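RsfP (Uncultured bacterium, PDB 4GLJ) probably catalyses the phosphate-dependent cleavage of 5'-methylthioadenosine to adenine and 5-methylthioribose 1-phosphate, and also binds the dye rhodamine B. Local coordinates at residues 178-181 with 182-186; 185-188 with 189-193; 198-201 with 202-205. All coordinates share one frame; numbering follows the deposited sequence. Where two conformers were deposited one is given.

How the contacts relate
The three contacts follow one another along the chain and illustrate how a helix is begun and ended in the phosphorylase fold. Contact 1 caps the start of helix 182-190 and contact 2 closes its other end. Their centres lie about 10 Å apart, they share Ser185 and His186, and both touch a second subunit. Strand 195-197 then runs back into the mixed sheet and leads to contact 3, at the start of helix 200-209. The centre of contact 3 is about 19 Å from that of either other contact, yet Met198 packs against Gln178 and Phe179 of contact 1. Phe179 and Met198 both line rhodamine B pockets, and Thr199 of contact 3 also touches the phosphate.

Contact 1 of 3, residues 178-181 with 182-186; sequences QFST and RAESH. With RHB (N-[9-(2-carboxyphenyl)-6-(diethylamino)-3H-xanthen-3-ylidene]-N-ethylethanaminium), chain C; RHB (N-[9-(2-carboxyphenyl)-6-(diethylamino)-3H-xanthen-3-ylidene]-N-ethylethanaminium), chain B.
Thr181 is the N-cap of the helix that opens at Arg182, and the first turn closes behind it where Ser185 N donates to Thr181 O at 3.0 Å, nearly straight at 168°. Its side chain and that of Glu184 complete a capping box. Thr181 OG1 lies between its own backbone N and carbonyl carbon (chi1 71°), a position that turns it over the helix end to accept from Glu184 N at 3.0 Å. In return, the extended Glu184 side chain reaches back along the turn and Glu184 OE1 accepts from Thr181 N, again at 3.0 Å. The amide meets the carboxylate from above, 49° out of its plane. The box thus bonds the amide of the cap residue and that of Glu184, in the first turn. Both partners are bound further by a second subunit: Thr181 OG1 to Met117 O and Glu184 OE2 to Asp119 N, so each oxygen of the carboxylate is gripped.

Glu184 OE1 also receives a bond from a water, 2.6 Å away, that is hydrogen-bonded to Ser180 OG as well. Ser180 CB rests on Ser185 OG at 3.7 Å, while Ser185 OG itself is bonded to Asp224. Phe179 turns away from the helix to meet two rhodamine B molecules. One dye lies over a face of the ring, with Phe179 CE1 3.4 Å from C2 of the chain C dye; the other comes up at the ring edge, Phe179 CZ being 3.4 Å from C12 of the chain B dye.

The cap lies between the loop that follows strand 169-173 and helix 182-190, at the border with the second subunit, where Arg182 forms a salt bridge with Asp141 of that subunit; within its own chain Phe179 packs on Met198, just beyond strand 195-197.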
# COMPACT_ATOMS: atom_id res chain seq x y z
N GLN A 178 1.54 11.98 8.05
CA GLN A 178 2.72 12.22 8.92
C GLN A 178 3.95 12.27 8.10
O GLN A 178 3.99 11.64 7.05
CB GLN A 178 2.84 11.12 10.02
CG GLN A 178 1.56 11.06 10.88
CD GLN A 178 0.55 10.06 10.30
OE1 GLN A 178 0.84 9.38 9.28
NE2 GLN A 178 -0.61 9.96 10.90
N PHE A 179 4.96 13.02 8.55
CA PHE A 179 6.25 12.94 7.84
C PHE A 179 6.93 11.62 8.14
O PHE A 179 6.54 10.91 9.05
CB PHE A 179 7.13 14.16 8.17
CG PHE A 179 6.51 15.49 7.77
CD1 PHE A 179 6.24 15.77 6.42
CD2 PHE A 179 6.14 16.43 8.75
CE1 PHE A 179 5.66 17.00 6.06
CE2 PHE A 179 5.57 17.66 8.39
CZ PHE A 179 5.35 17.96 7.05
N SER A 180 7.88 11.26 7.30
CA SER A 180 8.48 9.92 7.24
C SER A 180 9.30 9.65 8.45
O SER A 180 9.93 10.59 9.02
CB SER A 180 9.43 9.87 6.03
OG SER A 180 8.65 9.94 4.85
N THR A 181 9.37 8.37 8.84
CA THR A 181 10.35 8.00 9.88
C THR A 181 11.77 8.09 9.25
O THR A 181 11.87 8.10 8.02
CB THR A 181 10.13 6.54 10.39
OG1 THR A 181 10.54 5.64 9.33
CG2 THR A 181 8.65 6.25 10.78
N ARG A 182 12.84 8.10 10.07
CA ARG A 182 14.19 8.11 9.52
C ARG A 182 14.46 6.89 8.73
O ARG A 182 15.16 6.95 7.72
CB ARG A 182 15.30 8.27 10.57
CG ARG A 182 15.18 9.58 11.31
CD ARG A 182 16.35 9.75 12.24
NE ARG A 182 16.02 10.64 13.36
CZ ARG A 182 15.89 11.95 13.19
NH1 ARG A 182 16.12 12.48 11.98
NH2 ARG A 182 15.62 12.75 14.22
N ALA A 183 13.98 5.73 9.19
CA ALA A 183 14.20 4.48 8.44
C ALA A 183 13.49 4.50 7.08
O ALA A 183 14.02 3.96 6.10
CB ALA A 183 13.74 3.22 9.24
N GLU A 184 12.32 5.13 7.01
CA GLU A 184 11.65 5.26 5.72
C GLU A 184 12.43 6.19 4.82
O GLU A 184 12.65 5.83 3.65
CB GLU A 184 10.20 5.77 5.86
CG GLU A 184 9.24 4.71 6.43
CD GLU A 184 7.96 5.28 7.07
OE1 GLU A 184 7.72 6.57 7.14
OE2 GLU A 184 7.11 4.41 7.46
N SER A 185 12.89 7.32 5.36
CA SER A 185 13.72 8.24 4.57
C SER A 185 14.95 7.58 4.03
O SER A 185 15.27 7.80 2.87
CB SER A 185 14.18 9.44 5.38
OG SER A 185 13.06 10.14 5.69
N HIS A 186 15.65 6.80 4.86
CA HIS A 186 16.81 6.00 4.44
C HIS A 186 16.44 5.05 3.33
O HIS A 186 17.18 4.88 2.33
CB HIS A 186 17.34 5.18 5.62
CG HIS A 186 18.52 4.32 5.25
ND1 HIS A 186 18.39 3.07 4.80
CD2 HIS A 186 19.88 4.59 5.27
CE1 HIS A 186 19.60 2.55 4.54
NE2 HIS A 186 20.51 3.49 4.82
O2 RHB C . 10.66 20.88 6.45
C26 RHB C . 10.13 21.95 6.83
C19 RHB C . 8.68 22.13 6.47
C14 RHB C . 7.98 21.03 6.05
C15 RHB C . 6.64 21.15 5.71
C16 RHB C . 5.99 22.38 5.76
C17 RHB C . 6.69 23.50 6.18
C18 RHB C . 8.04 23.37 6.52
C9 RHB C . 8.62 19.69 6.01
C8 RHB C . 9.52 19.28 7.11
C13 RHB C . 9.79 20.19 8.11
C12 RHB C . 10.66 19.86 9.14
C11 RHB C . 11.25 18.60 9.18
N1 RHB C . 12.12 18.35 10.28
C35 RHB C . 11.40 18.55 11.56
C36 RHB C . 11.79 19.85 12.24
C22 RHB C . 12.72 17.00 10.27
C23 RHB C . 12.72 16.40 11.67
C10 RHB C . 10.97 17.67 8.16
C7 RHB C . 10.09 18.00 7.10
O1 RHB C . 9.80 17.11 6.05
C1 RHB C . 8.93 17.44 5.00
C2 RHB C . 8.33 18.71 4.95
C6 RHB C . 8.63 16.54 3.96
C5 RHB C . 7.75 16.97 2.95
C4 RHB C . 7.17 18.23 2.91
C3 RHB C . 7.46 19.11 3.93
N2 RHB C . 7.35 16.11 1.94
C24 RHB C . 7.32 14.86 2.67
C25 RHB C . 6.00 14.22 2.36
C33 RHB C . 5.93 16.36 1.73
C34 RHB C . 5.68 17.74 1.13
O3 RHB C . 10.80 22.84 7.43
O2 RHB B . 1.23 24.42 9.07
C26 RHB B . 2.07 24.01 9.90
C19 RHB B . 3.07 22.97 9.52
C14 RHB B . 3.31 22.48 8.23
C15 RHB B . 4.30 21.52 8.08
C16 RHB B . 5.03 21.02 9.14
C17 RHB B . 4.78 21.49 10.40
C18 RHB B . 3.81 22.47 10.57
C9 RHB B . 2.65 22.87 6.95
C8 RHB B . 2.73 21.88 5.83
C13 RHB B . 3.38 20.66 5.98
C12 RHB B . 3.46 19.74 4.93
C11 RHB B . 2.85 20.01 3.73
N1 RHB B . 2.96 19.12 2.63
C35 RHB B . 4.37 18.69 2.69
C36 RHB B . 5.19 19.94 2.96
C22 RHB B . 2.02 17.97 2.49
C23 RHB B . 0.79 18.39 1.67
C10 RHB B . 2.24 21.24 3.59
C7 RHB B . 2.16 22.17 4.62
O1 RHB B . 1.51 23.36 4.43
C1 RHB B . 1.39 24.33 5.40
C2 RHB B . 1.93 24.16 6.66
C6 RHB B . 0.71 25.49 5.07
C5 RHB B . 0.55 26.50 6.00
C4 RHB B . 1.08 26.35 7.27
C3 RHB B . 1.77 25.18 7.60
N2 RHB B . -0.14 27.67 5.61
C24 RHB B . -1.57 27.41 5.34
C25 RHB B . -2.06 28.46 4.36
C33 RHB B . 0.04 28.73 6.62
C34 RHB B . -0.12 30.08 5.94
O3 RHB B . 2.14 24.48 11.05
O HOH W 1 5.62 8.10 8.67
O HOH W 2 7.19 7.74 4.84

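Contact 2 of 3, residues 185-188 with 189-193; sequences SHWY and RQMQA
A Schellman motif ends helix 182-190, tying Ala193 back to Tyr188. Ala193 N donates to Tyr188 O at 3.0 Å and, inside this loop, Gln192 N donates to Arg189 O at the same length. Gln192 makes the reversal with a positive phi of 69°. Met191 N, in the last turn, is bonded to Trp187 O at 3.0 Å and only weakly to Tyr188 O.

The Met191 sulfur serves two aromatic rings at once. SD sits over the five-membered ring of Trp187, 3.9 Å from its centroid and 16° off the ring normal, while at Tyr188 it lies in the ring plane, at the edge beside CD1 (3.9 Å). Trp187 carries its indole trans to the backbone N (chi1 174°), which lays the ring across the Met191 side chain; Tyr188 and Met191 instead run side by side.

Trp187 and Met191 both pack on Trp187 of a third subunit, and Gln190 NE2 bonds to Gln190 O of the second subunit, so this helix end faces the trimer contacts. Within the chain, helix 182-190 is the crossover of a beta-alpha-beta unit whose strands 169-173 and 195-197 pair in parallel.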
# COMPACT_ATOMS: atom_id res chain seq x y z
N SER A 185 12.89 7.32 5.36
CA SER A 185 13.72 8.24 4.57
C SER A 185 14.95 7.58 4.03
O SER A 185 15.27 7.80 2.87
CB SER A 185 14.18 9.44 5.38
OG SER A 185 13.06 10.14 5.69
N HIS A 186 15.65 6.80 4.86
CA HIS A 186 16.81 6.00 4.44
C HIS A 186 16.44 5.05 3.33
O HIS A 186 17.18 4.88 2.33
CB HIS A 186 17.34 5.18 5.62
CG HIS A 186 18.52 4.32 5.25
ND1 HIS A 186 18.39 3.07 4.80
CD2 HIS A 186 19.88 4.59 5.27
CE1 HIS A 186 19.60 2.55 4.54
NE2 HIS A 186 20.51 3.49 4.82
N TRP A 187 15.30 4.37 3.51
CA TRP A 187 14.84 3.43 2.47
C TRP A 187 14.54 4.14 1.11
O TRP A 187 14.95 3.66 0.03
CB TRP A 187 13.57 2.69 3.00
CG TRP A 187 12.85 1.78 2.01
CD1 TRP A 187 13.37 0.96 1.02
CD2 TRP A 187 11.39 1.58 1.96
NE1 TRP A 187 12.36 0.25 0.37
CE2 TRP A 187 11.14 0.59 0.92
CE3 TRP A 187 10.31 2.11 2.70
CZ2 TRP A 187 9.84 0.17 0.60
CZ3 TRP A 187 9.00 1.64 2.41
CH2 TRP A 187 8.78 0.70 1.38
N TYR A 188 13.90 5.31 1.16
CA TYR A 188 13.61 6.06 -0.09
C TYR A 188 14.88 6.50 -0.78
O TYR A 188 15.00 6.45 -2.03
CB TYR A 188 12.76 7.28 0.19
CG TYR A 188 11.45 6.96 0.89
CD1 TYR A 188 10.74 5.78 0.59
CD2 TYR A 188 10.94 7.82 1.83
CE1 TYR A 188 9.55 5.47 1.24
CE2 TYR A 188 9.74 7.53 2.49
CZ TYR A 188 9.04 6.35 2.16
OH TYR A 188 7.86 6.04 2.81
N ARG A 189 15.87 6.92 0.02
CA ARG A 189 17.23 7.14 -0.51
C ARG A 189 17.84 5.91 -1.19
O ARG A 189 18.51 6.04 -2.27
CB ARG A 189 18.20 7.72 0.57
CG ARG A 189 17.81 9.10 1.14
CD ARG A 189 18.78 9.66 2.22
NE ARG A 189 20.17 9.30 1.90
CZ ARG A 189 21.06 10.02 1.21
NH1 ARG A 189 20.77 11.25 0.74
NH2 ARG A 189 22.28 9.53 1.00
N GLN A 190 17.66 4.71 -0.61
CA GLN A 190 18.24 3.50 -1.18
C GLN A 190 17.51 3.17 -2.52
O GLN A 190 18.08 2.55 -3.44
CB GLN A 190 18.15 2.35 -0.12
CG GLN A 190 18.39 0.95 -0.67
CD GLN A 190 18.17 -0.12 0.40
OE1 GLN A 190 18.47 0.08 1.57
NE2 GLN A 190 17.63 -1.25 -0.01
N MET A 191 16.26 3.62 -2.64
CA MET A 191 15.48 3.38 -3.89
C MET A 191 15.85 4.45 -4.92
O MET A 191 15.25 4.48 -5.95
CB MET A 191 13.97 3.52 -3.65
CG MET A 191 13.32 2.47 -2.78
SD MET A 191 11.78 3.09 -2.05
CE MET A 191 10.95 3.89 -3.35
N GLN A 192 16.80 5.32 -4.59
CA GLN A 192 17.25 6.43 -5.50
C GLN A 192 16.21 7.51 -5.70
O GLN A 192 16.17 8.11 -6.75
CB GLN A 192 17.59 5.92 -6.90
CG GLN A 192 18.28 4.59 -6.97
CD GLN A 192 19.73 4.74 -6.71
OE1 GLN A 192 20.53 4.70 -7.63
NE2 GLN A 192 20.10 4.94 -5.44
N ALA A 193 15.32 7.72 -4.76
CA ALA A 193 14.43 8.83 -4.85
C ALA A 193 15.19 10.09 -4.36
O ALA A 193 16.05 9.99 -3.48
CB ALA A 193 13.21 8.59 -3.96

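Contact 3 of 3, residues 198-201 with 202-205; sequences MTNM and PEAK. With PO4 (phosphate ion), chain D.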
# COMPACT_ATOMS: atom_id res chain seq x y z
N MET A 198 3.41 14.31 -1.09
CA MET A 198 2.23 13.49 -0.71
C MET A 198 1.12 13.59 -1.73
O MET A 198 0.04 12.99 -1.51
CB MET A 198 1.73 13.93 0.67
CG MET A 198 2.80 13.80 1.77
SD MET A 198 2.11 14.21 3.38
CE MET A 198 3.56 13.98 4.38
N THR A 199 1.34 14.38 -2.79
CA THR A 199 0.13 14.73 -3.60
C THR A 199 0.19 14.39 -5.12
O THR A 199 -0.88 14.31 -5.77
CB THR A 199 -0.19 16.27 -3.51
OG1 THR A 199 1.00 17.00 -3.92
CG2 THR A 199 -0.55 16.66 -2.14
N ASN A 200 1.39 14.24 -5.71
CA ASN A 200 1.44 14.16 -7.16
C ASN A 200 1.05 12.79 -7.72
O ASN A 200 0.86 12.64 -8.92
CB ASN A 200 2.78 14.72 -7.69
CG ASN A 200 2.81 16.28 -7.62
OD1 ASN A 200 3.30 16.92 -8.53
ND2 ASN A 200 2.13 16.89 -6.60
N MET A 201 0.84 11.81 -6.83
CA MET A 201 0.11 10.57 -7.16
C MET A 201 -1.14 10.55 -6.30
O MET A 201 -1.05 10.75 -5.10
CB MET A 201 0.98 9.33 -6.90
CG MET A 201 2.13 9.17 -7.89
SD MET A 201 1.44 8.59 -9.48
CE MET A 201 2.93 8.37 -10.44
N PRO A 202 -2.32 10.29 -6.88
CA PRO A 202 -2.51 9.71 -8.23
C PRO A 202 -2.69 10.79 -9.31
O PRO A 202 -2.98 10.43 -10.43
CB PRO A 202 -3.81 8.90 -8.07
CG PRO A 202 -4.59 9.78 -7.11
CD PRO A 202 -3.57 10.19 -6.07
N GLU A 203 -2.46 12.06 -8.96
CA GLU A 203 -2.71 13.21 -9.90
C GLU A 203 -2.01 12.97 -11.24
O GLU A 203 -2.66 13.14 -12.29
CB GLU A 203 -2.22 14.49 -9.27
CG GLU A 203 -2.95 15.75 -9.63
CD GLU A 203 -2.44 16.92 -8.81
OE1 GLU A 203 -1.29 17.38 -9.11
OE2 GLU A 203 -3.10 17.34 -7.81
N ALA A 204 -0.75 12.50 -11.22
CA ALA A 204 -0.03 12.26 -12.50
C ALA A 204 -0.67 11.12 -13.34
O ALA A 204 -0.70 11.20 -14.59
CB ALA A 204 1.48 11.98 -12.31
N LYS A 205 -1.09 10.04 -12.66
CA LYS A 205 -1.77 8.90 -13.33
C LYS A 205 -3.10 9.39 -14.00
O LYS A 205 -3.44 8.98 -15.11
CB LYS A 205 -2.07 7.79 -12.27
CG LYS A 205 -0.78 7.05 -11.85
CD LYS A 205 -1.12 6.00 -10.77
CE LYS A 205 0.15 5.14 -10.63
NZ LYS A 205 0.12 4.22 -9.41
P PO4 D . 1.51 19.89 -1.96
O1 PO4 D . 1.60 19.73 -0.47
O2 PO4 D . 2.26 21.18 -2.20
O3 PO4 D . 2.17 18.69 -2.52
O4 PO4 D . 0.08 20.04 -2.47
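The peptide bond between Met201 and Pro202 is cis, bringing their CA atoms within 3.0 Å of each other, and the turn is closed by Ala204 N, which donates to Asn200 O at 2.8 Å (156°). Just before the cis bond, the Met201 side chain reaches forward along the helix. Its bend at chi2 (-75°) brings SD against Lys205 CG at 3.6 Å, the two chains crossing at about a right angle, and CE touches Ala204 CB at 4.3 Å. The Lys205 amine continues to a salt bridge with Asp119.

At the other end Thr199 OG1 donates to phosphate O3 in a very short bond whose exact length is doubtful. Ser22 N, Arg64, His65 and Ala98 N complete the hold on this ion, which probably came from the crystallisation liquor but is consistent with the phosphate site of a nucleoside phosphorylase. Thr199 OG1 also accepts a weak bond from Asn200 ND2 at 2.9 Å. Asn200 OD1 is bonded to Thr216 OG1 and Ser95 OG and ND2 to Ser97 OG, so both ends of the buried amide are held. Glu203 bonds to Tyr214 OH and forms a salt bridge with Arg64, placing it in the second shell behind a phosphate ligand.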